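Cell envelope-related transcriptional attenuator domain-containing protein (Streptococcus agalactiae, PDB 3OKZ) probably helps attach anionic polymers to the cell wall through its LytR/CpsA/Psr (LCP) domain, the part of the longer protein present here. Local coordinates at residues M59-R64 / S243-G248; D65-L70 / G257-L262; Q102-I107 / L286-I291; Y168-Y173 / Y180-R185. All coordinates share one frame; numbering follows the deposited sequence.

Contact 1: residues M59-R64 / S243-G248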
loop_
_atom_site.group_PDB
_atom_site.type_symbol
_atom_site.label_atom_id
_atom_site.label_comp_id
_atom_site.label_asym_id
_atom_site.label_seq_id
_atom_site.Cartn_x
_atom_site.Cartn_y
_atom_site.Cartn_z
HETATM N N MSE A 59 8.463 3.935 -2.480
HETATM C CA MSE A 59 7.303 3.149 -2.091
HETATM C C MSE A 59 7.646 2.217 -0.962
HETATM O O MSE A 59 8.535 1.371 -1.084
HETATM C CB MSE A 59 6.809 2.307 -3.244
HETATM C CG MSE A 59 6.398 3.086 -4.450
HETATM SE SE MSE A 59 5.631 1.854 -5.666
HETATM C CE MSE A 59 3.788 2.068 -5.122
ATOM N N THR A 60 6.927 2.360 0.138
ATOM C CA THR A 60 7.154 1.495 1.272
ATOM C C THR A 60 5.913 0.639 1.573
ATOM O O THR A 60 4.852 1.144 1.947
ATOM C CB THR A 60 7.599 2.331 2.486
ATOM O OG1 THR A 60 8.850 2.956 2.171
ATOM C CG2 THR A 60 7.800 1.458 3.727
ATOM N N SER A 61 6.061 -0.666 1.358
ATOM C CA SER A 61 4.993 -1.626 1.610
ATOM C C SER A 61 4.900 -1.828 3.120
ATOM O O SER A 61 5.919 -1.884 3.811
ATOM C CB SER A 61 5.310 -2.957 0.918
ATOM O OG SER A 61 5.524 -2.794 -0.480
ATOM N N LEU A 62 3.686 -1.949 3.634
ATOM C CA LEU A 62 3.492 -2.105 5.074
ATOM C C LEU A 62 2.911 -3.469 5.410
ATOM O O LEU A 62 1.740 -3.736 5.144
ATOM C CB LEU A 62 2.569 -0.996 5.584
ATOM C CG LEU A 62 2.887 0.389 5.002
ATOM C CD1 LEU A 62 1.869 1.444 5.480
ATOM C CD2 LEU A 62 4.300 0.769 5.398
ATOM N N GLU A 63 3.743 -4.317 6.012
ATOM C CA GLU A 63 3.368 -5.683 6.394
ATOM C C GLU A 63 2.066 -5.764 7.181
ATOM O O GLU A 63 1.979 -5.283 8.308
ATOM C CB GLU A 63 4.494 -6.318 7.211
ATOM C CG GLU A 63 4.165 -7.714 7.713
ATOM C CD GLU A 63 3.624 -8.610 6.614
ATOM O OE1 GLU A 63 4.320 -8.788 5.590
ATOM O OE2 GLU A 63 2.500 -9.134 6.769
ATOM N N ARG A 64 1.064 -6.396 6.581
ATOM C CA ARG A 64 -0.261 -6.550 7.191
ATOM C C ARG A 64 -0.280 -7.234 8.552
ATOM O O ARG A 64 -1.225 -7.051 9.321
ATOM C CB ARG A 64 -1.161 -7.345 6.256
ATOM C CG ARG A 64 -0.559 -8.696 5.857
ATOM C CD ARG A 64 -1.550 -9.539 5.085
ATOM N NE ARG A 64 -2.156 -8.775 4.002
ATOM C CZ ARG A 64 -3.066 -9.260 3.167
ATOM N NH1 ARG A 64 -3.477 -10.517 3.288
ATOM N NH2 ARG A 64 -3.567 -8.486 2.215
ATOM N N SER A 243 11.827 1.249 -4.055
ATOM C CA SER A 243 10.873 0.473 -3.256
ATOM C C SER A 243 11.463 -0.120 -1.975
ATOM O O SER A 243 12.576 -0.657 -1.970
ATOM C CB SER A 243 10.296 -0.657 -4.103
ATOM O OG SER A 243 9.840 -0.158 -5.346
ATOM N N TYR A 244 10.702 -0.028 -0.888
ATOM C CA TYR A 244 11.145 -0.561 0.393
ATOM C C TYR A 244 10.032 -1.351 1.058
ATOM O O TYR A 244 8.848 -1.116 0.804
ATOM C CB TYR A 244 11.574 0.564 1.335
ATOM C CG TYR A 244 12.583 1.527 0.752
ATOM C CD1 TYR A 244 12.206 2.469 -0.210
ATOM C CD2 TYR A 244 13.916 1.501 1.165
ATOM C CE1 TYR A 244 13.128 3.357 -0.745
ATOM C CE2 TYR A 244 14.851 2.384 0.636
ATOM C CZ TYR A 244 14.454 3.309 -0.319
ATOM O OH TYR A 244 15.385 4.173 -0.856
ATOM N N GLN A 245 10.424 -2.286 1.918
ATOM C CA GLN A 245 9.475 -3.121 2.640
ATOM C C GLN A 245 9.694 -2.959 4.148
ATOM O O GLN A 245 10.800 -3.144 4.656
ATOM C CB GLN A 245 9.644 -4.597 2.239
ATOM C CG GLN A 245 8.771 -5.580 3.042
ATOM C CD GLN A 245 7.283 -5.430 2.775
ATOM O OE1 GLN A 245 6.819 -5.644 1.661
ATOM N NE2 GLN A 245 6.533 -5.063 3.802
ATOM N N LEU A 246 8.635 -2.592 4.855
ATOM C CA LEU A 246 8.700 -2.417 6.299
ATOM C C LEU A 246 8.425 -3.775 6.936
ATOM O O LEU A 246 7.350 -4.340 6.752
ATOM C CB LEU A 246 7.642 -1.409 6.737
ATOM C CG LEU A 246 7.467 -1.248 8.244
ATOM C CD1 LEU A 246 8.739 -0.657 8.845
ATOM C CD2 LEU A 246 6.267 -0.361 8.517
ATOM N N LYS A 247 9.392 -4.312 7.671
ATOM C CA LYS A 247 9.181 -5.616 8.294
ATOM C C LYS A 247 9.790 -5.775 9.681
ATOM O O LYS A 247 10.841 -5.208 9.978
ATOM C CB LYS A 247 9.713 -6.726 7.381
ATOM C CG LYS A 247 11.136 -6.502 6.905
ATOM C CD LYS A 247 11.611 -7.633 5.992
ATOM C CE LYS A 247 12.944 -7.279 5.325
ATOM N NZ LYS A 247 13.585 -8.437 4.637
ATOM N N GLY A 248 9.114 -6.548 10.526
ATOM C CA GLY A 248 9.621 -6.798 11.863
ATOM C C GLY A 248 9.989 -8.265 12.031
ATOM O O GLY A 248 9.883 -9.044 11.082
#

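Contact 2: residues D65-L70 / G257-L262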
loop_
_atom_site.group_PDB
_atom_site.type_symbol
_atom_site.label_atom_id
_atom_site.label_comp_id
_atom_site.label_asym_id
_atom_site.label_seq_id
_atom_site.Cartn_x
_atom_site.Cartn_y
_atom_site.Cartn_z
ATOM N N ASP A 65 0.748 -8.033 8.839
ATOM C CA ASP A 65 0.834 -8.770 10.100
ATOM C C ASP A 65 1.552 -8.016 11.226
ATOM O O ASP A 65 1.735 -8.544 12.321
ATOM C CB ASP A 65 1.503 -10.137 9.857
ATOM C CG ASP A 65 0.597 -11.117 9.090
ATOM O OD1 ASP A 65 1.093 -12.173 8.634
ATOM O OD2 ASP A 65 -0.615 -10.843 8.949
ATOM N N VAL A 66 1.951 -6.779 10.960
ATOM C CA VAL A 66 2.631 -5.959 11.961
ATOM C C VAL A 66 1.742 -5.740 13.190
ATOM O O VAL A 66 0.564 -5.393 13.064
ATOM C CB VAL A 66 3.036 -4.603 11.348
ATOM C CG1 VAL A 66 3.401 -3.614 12.431
ATOM C CG2 VAL A 66 4.219 -4.809 10.420
ATOM N N LEU A 67 2.302 -5.954 14.378
ATOM C CA LEU A 67 1.549 -5.791 15.625
ATOM C C LEU A 67 1.436 -4.316 15.973
ATOM O O LEU A 67 2.448 -3.656 16.218
ATOM C CB LEU A 67 2.256 -6.532 16.761
ATOM C CG LEU A 67 1.551 -6.651 18.104
ATOM C CD1 LEU A 67 0.249 -7.421 17.948
ATOM C CD2 LEU A 67 2.474 -7.348 19.069
ATOM N N ILE A 68 0.213 -3.800 16.021
ATOM C CA ILE A 68 0.022 -2.384 16.314
ATOM C C ILE A 68 -1.195 -2.103 17.197
ATOM O O ILE A 68 -2.135 -2.893 17.241
ATOM C CB ILE A 68 -0.133 -1.583 14.984
ATOM C CG1 ILE A 68 0.523 -0.205 15.110
ATOM C CG2 ILE A 68 -1.609 -1.379 14.658
ATOM C CD1 ILE A 68 0.560 0.562 13.809
ATOM N N LYS A 69 -1.169 -0.974 17.899
ATOM C CA LYS A 69 -2.290 -0.569 18.744
ATOM C C LYS A 69 -3.179 0.297 17.858
ATOM O O LYS A 69 -2.942 1.497 17.709
ATOM C CB LYS A 69 -1.793 0.250 19.938
ATOM C CG LYS A 69 -2.889 0.885 20.784
ATOM C CD LYS A 69 -2.269 1.719 21.901
ATOM C CE LYS A 69 -3.321 2.337 22.811
ATOM N NZ LYS A 69 -4.200 1.309 23.457
ATOM N N LEU A 70 -4.190 -0.319 17.258
ATOM C CA LEU A 70 -5.086 0.401 16.365
ATOM C C LEU A 70 -5.465 1.789 16.833
ATOM O O LEU A 70 -5.820 1.987 17.989
ATOM C CB LEU A 70 -6.374 -0.377 16.150
ATOM C CG LEU A 70 -6.250 -1.820 15.694
ATOM C CD1 LEU A 70 -7.654 -2.365 15.416
ATOM C CD2 LEU A 70 -5.365 -1.889 14.451
ATOM N N GLY A 257 -1.967 -17.495 16.501
ATOM C CA GLY A 257 -1.721 -16.560 15.419
ATOM C C GLY A 257 -0.312 -15.999 15.380
ATOM O O GLY A 257 0.222 -15.561 16.399
ATOM N N SER A 258 0.285 -16.011 14.190
ATOM C CA SER A 258 1.637 -15.502 13.992
ATOM C C SER A 258 1.635 -14.014 13.619
ATOM O O SER A 258 0.856 -13.561 12.775
ATOM C CB SER A 258 2.361 -16.316 12.909
ATOM O OG SER A 258 1.744 -16.180 11.644
ATOM N N TYR A 259 2.530 -13.267 14.259
ATOM C CA TYR A 259 2.651 -11.830 14.048
ATOM C C TYR A 259 4.025 -11.372 13.535
ATOM O O TYR A 259 4.928 -12.173 13.294
ATOM C CB TYR A 259 2.352 -11.096 15.364
ATOM C CG TYR A 259 0.917 -11.188 15.832
ATOM C CD1 TYR A 259 0.361 -12.404 16.255
ATOM C CD2 TYR A 259 0.102 -10.062 15.823
ATOM C CE1 TYR A 259 -0.977 -12.482 16.650
ATOM C CE2 TYR A 259 -1.230 -10.130 16.217
ATOM C CZ TYR A 259 -1.767 -11.334 16.627
ATOM O OH TYR A 259 -3.091 -11.355 17.003
ATOM N N GLN A 260 4.153 -10.060 13.385
ATOM C CA GLN A 260 5.380 -9.411 12.947
ATOM C C GLN A 260 5.605 -8.285 13.958
ATOM O O GLN A 260 4.764 -7.385 14.093
ATOM C CB GLN A 260 5.200 -8.795 11.558
ATOM C CG GLN A 260 4.804 -9.752 10.448
ATOM C CD GLN A 260 5.946 -10.633 9.996
ATOM O OE1 GLN A 260 7.074 -10.170 9.841
ATOM N NE2 GLN A 260 5.655 -11.909 9.765
ATOM N N ILE A 261 6.723 -8.334 14.673
ATOM C CA ILE A 261 7.022 -7.301 15.661
ATOM C C ILE A 261 8.262 -6.509 15.264
ATOM O O ILE A 261 9.368 -7.042 15.205
ATOM C CB ILE A 261 7.210 -7.923 17.061
ATOM C CG1 ILE A 261 5.940 -8.692 17.431
ATOM C CG2 ILE A 261 7.527 -6.844 18.083
ATOM C CD1 ILE A 261 5.787 -8.995 18.892
ATOM N N LEU A 262 8.049 -5.227 14.990
ATOM C CA LEU A 262 9.101 -4.305 14.568
ATOM C C LEU A 262 10.046 -3.906 15.695
ATOM O O LEU A 262 9.640 -3.819 16.846
ATOM C CB LEU A 262 8.459 -3.038 13.999
ATOM C CG LEU A 262 7.464 -3.261 12.865
ATOM C CD1 LEU A 262 6.706 -1.998 12.580
ATOM C CD2 LEU A 262 8.212 -3.718 11.635
#

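Contact 3: residues Q102-I107 / L286-I291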
loop_
_atom_site.group_PDB
_atom_site.type_symbol
_atom_site.label_atom_id
_atom_site.label_comp_id
_atom_site.label_asym_id
_atom_site.label_seq_id
_atom_site.Cartn_x
_atom_site.Cartn_y
_atom_site.Cartn_z
ATOM N N GLN A 102 -0.866 6.702 10.141
ATOM C CA GLN A 102 -0.230 7.950 10.515
ATOM C C GLN A 102 0.459 7.761 11.863
ATOM O O GLN A 102 1.582 8.225 12.061
ATOM C CB GLN A 102 -1.257 9.086 10.576
ATOM C CG GLN A 102 -1.849 9.452 9.215
ATOM C CD GLN A 102 -2.643 10.746 9.222
ATOM O OE1 GLN A 102 -3.058 11.232 8.175
ATOM N NE2 GLN A 102 -2.856 11.306 10.396
ATOM N N ASP A 103 -0.196 7.056 12.785
ATOM C CA ASP A 103 0.398 6.826 14.099
ATOM C C ASP A 103 1.547 5.834 14.062
ATOM O O ASP A 103 2.438 5.876 14.915
ATOM C CB ASP A 103 -0.649 6.338 15.095
ATOM C CG ASP A 103 -1.580 7.448 15.543
ATOM O OD1 ASP A 103 -1.153 8.632 15.503
ATOM O OD2 ASP A 103 -2.729 7.129 15.949
ATOM N N LEU A 104 1.513 4.934 13.081
ATOM C CA LEU A 104 2.562 3.939 12.914
ATOM C C LEU A 104 3.881 4.604 12.526
ATOM O O LEU A 104 4.923 4.349 13.131
ATOM C CB LEU A 104 2.170 2.940 11.825
ATOM C CG LEU A 104 3.317 2.212 11.097
ATOM C CD1 LEU A 104 4.107 1.337 12.070
ATOM C CD2 LEU A 104 2.739 1.380 9.963
ATOM N N LEU A 105 3.825 5.458 11.509
ATOM C CA LEU A 105 5.014 6.139 11.022
ATOM C C LEU A 105 5.327 7.480 11.670
ATOM O O LEU A 105 6.399 8.028 11.437
ATOM C CB LEU A 105 4.905 6.346 9.521
ATOM C CG LEU A 105 4.742 5.096 8.667
ATOM C CD1 LEU A 105 4.513 5.527 7.216
ATOM C CD2 LEU A 105 5.980 4.214 8.793
ATOM N N ASP A 106 4.408 8.011 12.472
ATOM C CA ASP A 106 4.625 9.306 13.121
ATOM C C ASP A 106 4.746 10.391 12.057
ATOM O O ASP A 106 5.779 11.067 11.944
ATOM C CB ASP A 106 5.907 9.288 13.955
ATOM C CG ASP A 106 6.129 10.589 14.693
ATOM O OD1 ASP A 106 5.205 11.014 15.417
ATOM O OD2 ASP A 106 7.215 11.188 14.554
ATOM N N ILE A 107 3.682 10.548 11.275
ATOM C CA ILE A 107 3.658 11.521 10.195
ATOM C C ILE A 107 2.231 11.709 9.696
ATOM O O ILE A 107 1.377 10.832 9.853
ATOM C CB ILE A 107 4.545 11.039 9.017
ATOM C CG1 ILE A 107 4.640 12.117 7.944
ATOM C CG2 ILE A 107 3.952 9.783 8.396
ATOM C CD1 ILE A 107 5.489 11.700 6.763
ATOM N N LEU A 286 12.206 7.691 18.971
ATOM C CA LEU A 286 11.058 7.140 18.281
ATOM C C LEU A 286 9.721 7.262 19.015
ATOM O O LEU A 286 9.667 7.282 20.243
ATOM C CB LEU A 286 11.356 5.672 17.943
ATOM C CG LEU A 286 10.251 4.696 17.541
ATOM C CD1 LEU A 286 9.466 5.221 16.350
ATOM C CD2 LEU A 286 10.898 3.357 17.207
ATOM N N LYS A 287 8.653 7.358 18.226
ATOM C CA LYS A 287 7.271 7.438 18.701
ATOM C C LYS A 287 6.459 6.689 17.653
ATOM O O LYS A 287 6.650 6.894 16.454
ATOM C CB LYS A 287 6.794 8.892 18.781
ATOM C CG LYS A 287 5.288 9.064 18.951
ATOM C CD LYS A 287 4.930 10.539 18.961
ATOM C CE LYS A 287 3.440 10.788 18.765
ATOM N NZ LYS A 287 2.617 10.316 19.911
ATOM N N THR A 288 5.571 5.815 18.102
ATOM C CA THR A 288 4.747 5.016 17.205
ATOM C C THR A 288 3.640 4.393 18.019
ATOM O O THR A 288 3.694 4.398 19.248
ATOM C CB THR A 288 5.544 3.859 16.576
ATOM O OG1 THR A 288 4.725 3.170 15.624
ATOM C CG2 THR A 288 5.960 2.872 17.648
ATOM N N SER A 289 2.636 3.847 17.343
ATOM C CA SER A 289 1.537 3.197 18.051
ATOM C C SER A 289 1.711 1.689 17.966
ATOM O O SER A 289 0.892 0.926 18.468
ATOM C CB SER A 289 0.190 3.613 17.455
ATOM O OG SER A 289 0.195 3.487 16.044
ATOM N N ALA A 290 2.800 1.272 17.333
ATOM C CA ALA A 290 3.085 -0.143 17.164
ATOM C C ALA A 290 3.883 -0.687 18.330
ATOM O O ALA A 290 4.643 0.034 18.973
ATOM C CB ALA A 290 3.834 -0.385 15.850
ATOM N N ILE A 291 3.693 -1.977 18.579
ATOM C CA ILE A 291 4.352 -2.691 19.651
ATOM C C ILE A 291 5.785 -2.981 19.242
ATOM O O ILE A 291 6.031 -3.710 18.289
ATOM C CB ILE A 291 3.606 -4.006 19.933
ATOM C CG1 ILE A 291 2.232 -3.701 20.524
ATOM C CG2 ILE A 291 4.394 -4.864 20.901
ATOM C CD1 ILE A 291 1.358 -2.851 19.634
#

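Contact 4: residues Y168-Y173 / Y180-R185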
loop_
_atom_site.group_PDB
_atom_site.type_symbol
_atom_site.label_atom_id
_atom_site.label_comp_id
_atom_site.label_asym_id
_atom_site.label_seq_id
_atom_site.Cartn_x
_atom_site.Cartn_y
_atom_site.Cartn_z
ATOM N N TYR A 168 -1.020 -12.766 -9.826
ATOM C CA TYR A 168 0.407 -12.583 -9.633
ATOM C C TYR A 168 0.751 -11.774 -8.389
ATOM O O TYR A 168 1.814 -11.953 -7.796
ATOM C CB TYR A 168 1.001 -11.898 -10.855
ATOM C CG TYR A 168 2.511 -11.745 -10.829
ATOM C CD1 TYR A 168 3.345 -12.840 -11.021
ATOM C CD2 TYR A 168 3.097 -10.493 -10.642
ATOM C CE1 TYR A 168 4.719 -12.695 -11.039
ATOM C CE2 TYR A 168 4.483 -10.340 -10.654
ATOM C CZ TYR A 168 5.280 -11.444 -10.860
ATOM O OH TYR A 168 6.642 -11.284 -10.922
ATOM N N SER A 169 -0.135 -10.878 -7.979
ATOM C CA SER A 169 0.151 -10.071 -6.796
ATOM C C SER A 169 -0.522 -10.567 -5.522
ATOM O O SER A 169 -0.433 -9.918 -4.481
ATOM C CB SER A 169 -0.237 -8.619 -7.045
ATOM O OG SER A 169 -1.585 -8.537 -7.452
ATOM N N ARG A 170 -1.200 -11.708 -5.594
ATOM C CA ARG A 170 -1.837 -12.258 -4.404
ATOM C C ARG A 170 -1.109 -13.516 -3.932
ATOM O O ARG A 170 -1.071 -13.814 -2.741
ATOM C CB ARG A 170 -3.297 -12.600 -4.690
ATOM C CG ARG A 170 -4.286 -11.460 -4.501
ATOM C CD ARG A 170 -5.662 -11.891 -4.989
ATOM N NE ARG A 170 -6.742 -11.110 -4.394
ATOM C CZ ARG A 170 -6.985 -11.047 -3.090
ATOM N NH1 ARG A 170 -6.218 -11.719 -2.239
ATOM N NH2 ARG A 170 -7.994 -10.316 -2.638
HETATM N N MSE A 171 -0.531 -14.248 -4.882
HETATM C CA MSE A 171 0.178 -15.489 -4.582
HETATM C C MSE A 171 1.042 -15.310 -3.343
HETATM O O MSE A 171 1.741 -14.310 -3.192
HETATM C CB MSE A 171 1.027 -15.920 -5.783
HETATM C CG MSE A 171 1.503 -17.369 -5.701
HETATM SE SE MSE A 171 2.874 -17.780 -4.346
HETATM C CE MSE A 171 4.446 -17.666 -5.471
ATOM N N ARG A 172 1.005 -16.299 -2.463
ATOM C CA ARG A 172 1.742 -16.215 -1.218
ATOM C C ARG A 172 2.283 -17.551 -0.717
ATOM O O ARG A 172 3.478 -17.696 -0.482
ATOM C CB ARG A 172 0.811 -15.613 -0.161
ATOM C CG ARG A 172 1.364 -15.461 1.253
ATOM C CD ARG A 172 0.205 -15.171 2.199
ATOM N NE ARG A 172 0.577 -14.391 3.377
ATOM C CZ ARG A 172 1.390 -14.815 4.341
ATOM N NH1 ARG A 172 1.934 -16.028 4.278
ATOM N NH2 ARG A 172 1.654 -14.022 5.376
ATOM N N TYR A 173 1.394 -18.526 -0.580
ATOM C CA TYR A 173 1.735 -19.828 -0.027
ATOM C C TYR A 173 2.719 -20.709 -0.753
ATOM O O TYR A 173 3.279 -21.631 -0.162
ATOM C CB TYR A 173 0.444 -20.580 0.272
ATOM C CG TYR A 173 -0.403 -19.756 1.189
ATOM C CD1 TYR A 173 0.117 -19.294 2.401
ATOM C CD2 TYR A 173 -1.679 -19.351 0.826
ATOM C CE1 TYR A 173 -0.612 -18.443 3.224
ATOM C CE2 TYR A 173 -2.421 -18.497 1.649
ATOM C CZ TYR A 173 -1.877 -18.050 2.841
ATOM O OH TYR A 173 -2.586 -17.211 3.652
ATOM N N TYR A 180 6.232 -11.319 2.094
ATOM C CA TYR A 180 7.260 -10.385 1.642
ATOM C C TYR A 180 7.524 -10.597 0.167
ATOM O O TYR A 180 7.817 -9.647 -0.566
ATOM C CB TYR A 180 8.533 -10.549 2.478
ATOM C CG TYR A 180 8.277 -10.141 3.913
ATOM C CD1 TYR A 180 7.724 -8.890 4.202
ATOM C CD2 TYR A 180 8.522 -11.011 4.971
ATOM C CE1 TYR A 180 7.420 -8.519 5.495
ATOM C CE2 TYR A 180 8.218 -10.645 6.282
ATOM C CZ TYR A 180 7.667 -9.397 6.533
ATOM O OH TYR A 180 7.378 -9.005 7.820
ATOM N N GLY A 181 7.402 -11.850 -0.262
ATOM C CA GLY A 181 7.577 -12.173 -1.664
ATOM C C GLY A 181 6.364 -11.541 -2.314
ATOM O O GLY A 181 6.471 -10.724 -3.236
ATOM N N ARG A 182 5.200 -11.898 -1.782
ATOM C CA ARG A 182 3.924 -11.388 -2.261
ATOM C C ARG A 182 3.928 -9.871 -2.433
ATOM O O ARG A 182 3.303 -9.344 -3.356
ATOM C CB ARG A 182 2.814 -11.773 -1.288
ATOM C CG ARG A 182 1.480 -11.149 -1.615
ATOM C CD ARG A 182 0.385 -11.603 -0.654
ATOM N NE ARG A 182 -0.906 -11.066 -1.070
ATOM C CZ ARG A 182 -1.992 -11.035 -0.309
ATOM N NH1 ARG A 182 -1.954 -11.519 0.930
ATOM N NH2 ARG A 182 -3.113 -10.506 -0.786
ATOM N N GLN A 183 4.622 -9.167 -1.541
ATOM C CA GLN A 183 4.678 -7.713 -1.636
ATOM C C GLN A 183 5.615 -7.185 -2.710
ATOM O O GLN A 183 5.310 -6.176 -3.350
ATOM C CB GLN A 183 5.026 -7.102 -0.280
ATOM C CG GLN A 183 3.807 -7.044 0.629
ATOM C CD GLN A 183 4.140 -6.574 2.001
ATOM O OE1 GLN A 183 4.831 -7.259 2.728
ATOM N NE2 GLN A 183 3.663 -5.393 2.368
ATOM N N LYS A 184 6.745 -7.859 -2.926
ATOM C CA LYS A 184 7.677 -7.407 -3.958
ATOM C C LYS A 184 6.848 -7.429 -5.235
ATOM O O LYS A 184 6.796 -6.463 -5.981
ATOM C CB LYS A 184 8.865 -8.375 -4.064
ATOM C CG LYS A 184 10.167 -7.757 -4.554
ATOM C CD LYS A 184 10.760 -6.807 -3.523
ATOM C CE LYS A 184 11.998 -6.077 -4.065
ATOM N NZ LYS A 184 12.535 -5.013 -3.144
ATOM N N ARG A 185 6.158 -8.536 -5.460
ATOM C CA ARG A 185 5.329 -8.661 -6.642
ATOM C C ARG A 185 4.253 -7.579 -6.687
ATOM O O ARG A 185 3.946 -7.048 -7.750
ATOM C CB ARG A 185 4.698 -10.063 -6.704
ATOM C CG ARG A 185 5.565 -11.107 -7.392
ATOM C CD ARG A 185 4.994 -12.508 -7.243
ATOM N NE ARG A 185 5.350 -13.081 -5.947
ATOM C CZ ARG A 185 4.489 -13.658 -5.115
ATOM N NH1 ARG A 185 3.208 -13.750 -5.442
ATOM N NH2 ARG A 185 4.907 -14.115 -3.945
#

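Contact 1: residues M59-R64 / S243-G248
M59 to L62 and S243 to L246 run side by side as neighbouring parallel strands of the central mixed sheet, paired residue for residue. Three backbone bonds lace them: Y244 N gives to M59 O, S61 N reaches Y244 O at 2.9 Å, and L246 N gives to S61 O at 3.0 Å. The CA of T60 also turns its hydrogen to Y244 O.

The close apolar packing lies on the face that carries T60, L62, Y244 and L246. There L62 CD2 meets L246 CD2 at 3.9 Å, and T60 CG2 lies 4.2 Å from L246 CB. Helix 264-277 covers L246 with H266 and V270. Y244 sets CB beside T60 OG1 (3.7 Å) and brings the CD1 edge of its ring to M59 O; R273 makes a cation-pi contact with the ring. The open side runs along S243 and Y244.

The other face is the polar one, still covered by helix 178-200. Q245 has CG anti to its backbone N (chi1 175°) and then bends at chi2, which brings the amide over S61, OE1 3.2 Å from S61 CB, while NE2 donates to L246 O from above the carbonyl plane. OE1 accepts from R187, and S61 OG takes a weaker bond from the same arginine. The chemistry is two-sided: mainly apolar toward helix 264-277, polar round R187, with M59 on I190, toward helix 178-200.

Contact 2: residues D65-L70 / G257-L262
A single beta bridge, V66 with Q260, joins the loop that follows strand 56-62 to strand 258-261, which forms an edge of the central sheet. Two backbone bonds flank it: L67 N donates to Q260 O at 2.9 Å, and Q260 N makes a weak, bent bond to D65 O. Q260 O also receives the CA hydrogen of V66, 3.3 Å between V66 CA and that oxygen.

Strand 258-261 is the second arm of a beta hairpin with strand 241-252, whereas strand 67-69 belongs to a separate two-stranded sheet with strand 82-84. The short axes lie 74° apart, and the pairing consequently ends after this one bridge, leaving side chains to fill the angle.

L67 does most of that. With CG anti to its backbone N (chi1 -172°), its two methyls part: CD1 meets the CD2-CE2 side of the Y259 ring obliquely, while CD2 lies alongside I261 CD1 at 3.7 Å. Next to it, V66 CG1 touches L262 CD1 (3.7 Å), the two side chains crossing at about a right angle.

Beyond the bridge, Q260 lays CG against D65 CB, then bends at chi2 and carries its amide away from the loop; OE1 hydrogen-bonds to Y180 OH and NE2 weakly to D250. The Y259 ring makes a cation-pi contact with K84, and D65 OD1 forms a long, weak ion pair with R172.

Contact 3: residues Q102-I107 / L286-I291
T288 OG1 works in both directions here. It donates to L104 O, a carbonyl in the last turn of helix 93-105, at 2.8 Å, and it accepts from A290 N at 3.2 Å, which closes an ST turn in its own segment. With OG1 anti to the backbone N (chi1 -175°), the hydroxyl lies alongside the L104 side chain and approaches the L104 carbonyl from its side, only 16° out of the carbonyl plane. One oxygen thereby both ties the incoming chain to the helix end and fixes its turn.

One residue back in the helix, D103 O receives a weak bond from S289 N and, more loosely, the CA hydrogen of T288. S289 CB packs on D103 CB at 3.7 Å. The carboxylate of D103 goes elsewhere, OD2 bonding to S71 OG. L104 CD1 reaches A290 CB at 4.2 Å, a light apolar touch on the buried side.

After the helix D106 takes a positive phi, and its CB comes up to K287 O at 3.5 Å. K287 crosses D106 at about a right angle and offers its aliphatic CD to OD1; its ammonium makes no contact with that carboxylate, whose OD2 forms a salt bridge with K275.

The segment 286-291 thus threads between three elements: helix 93-105, helix 264-277, where L267 touches T288, and strand 67-69, whose I68 packs on L104, S289 and A290.

Contact 4: residues Y168-Y173 / Y180-R185
R185 leaves its helix stretched as far as CD and then bends sharply at chi3 (-82°), so that its hydrocarbon part passes over the Y168 ring while its guanidinium turns in toward the carbonyls of Y168 and M171. R182 has CG anti to its backbone N (chi1 173°) and stays extended to NE, running alongside the loop carbonyls of S169 to M171.

Y168 takes the R185 methylenes over one face: CG of R185 stands 3.9 Å from the centroid of the Y168 ring, a CH-pi contact. Beyond the bend, R185 NH1 gives to two carbonyls, M171 O at 2.7 Å and Y168 O at 3.3 Å, approaching both from above their carbonyl planes. M171 CE covers one face of this guanidinium and R182 CA the opposite one, while D175 forms a salt bridge to NH2. With bonds at its rim and carbon on either side, the group is firmly held.

R182 CB rests on M171 O (3.3 Å), R170 O lies over a face of the R182 guanidinium, and S169 O is at the edge. The R170 and R182 side chains run the same way, R170 NH1 3.6 Å from R182 NH2. D43 probably offsets the like charges: it makes a salt bridge with R170 and a longer, weak ion pair with R182. The cluster of R170, R172 and R182, with D43 and D179 nearby, resembles the arginine- and aspartate-lined pocket in which LCP relatives hold a polyprenyl-linked pyrophosphate, a role inferred here without a ligand.

Overall arrangement
Contacts 1 and 2 are successive steps along the same two stretches of the chain: strand 56-62 leads into 65-70, and strand 241-252 into 258-261, with centres 13 Å apart. Contact 3 continues from contact 2 through backbone pairing, K69 N lying 2.9 Å from S289 O, and it touches contact 1 where L104 packs on L246. Contact 4 stands on the other side of contact 1, its centre also 13 Å away, and about 25 Å from that of contact 3. R64 of contact 1, whose side chain is poorly ordered, lies near R182 of contact 4 and may line the inferred pocket, while Y180 and Q260 join contacts 4 and 2.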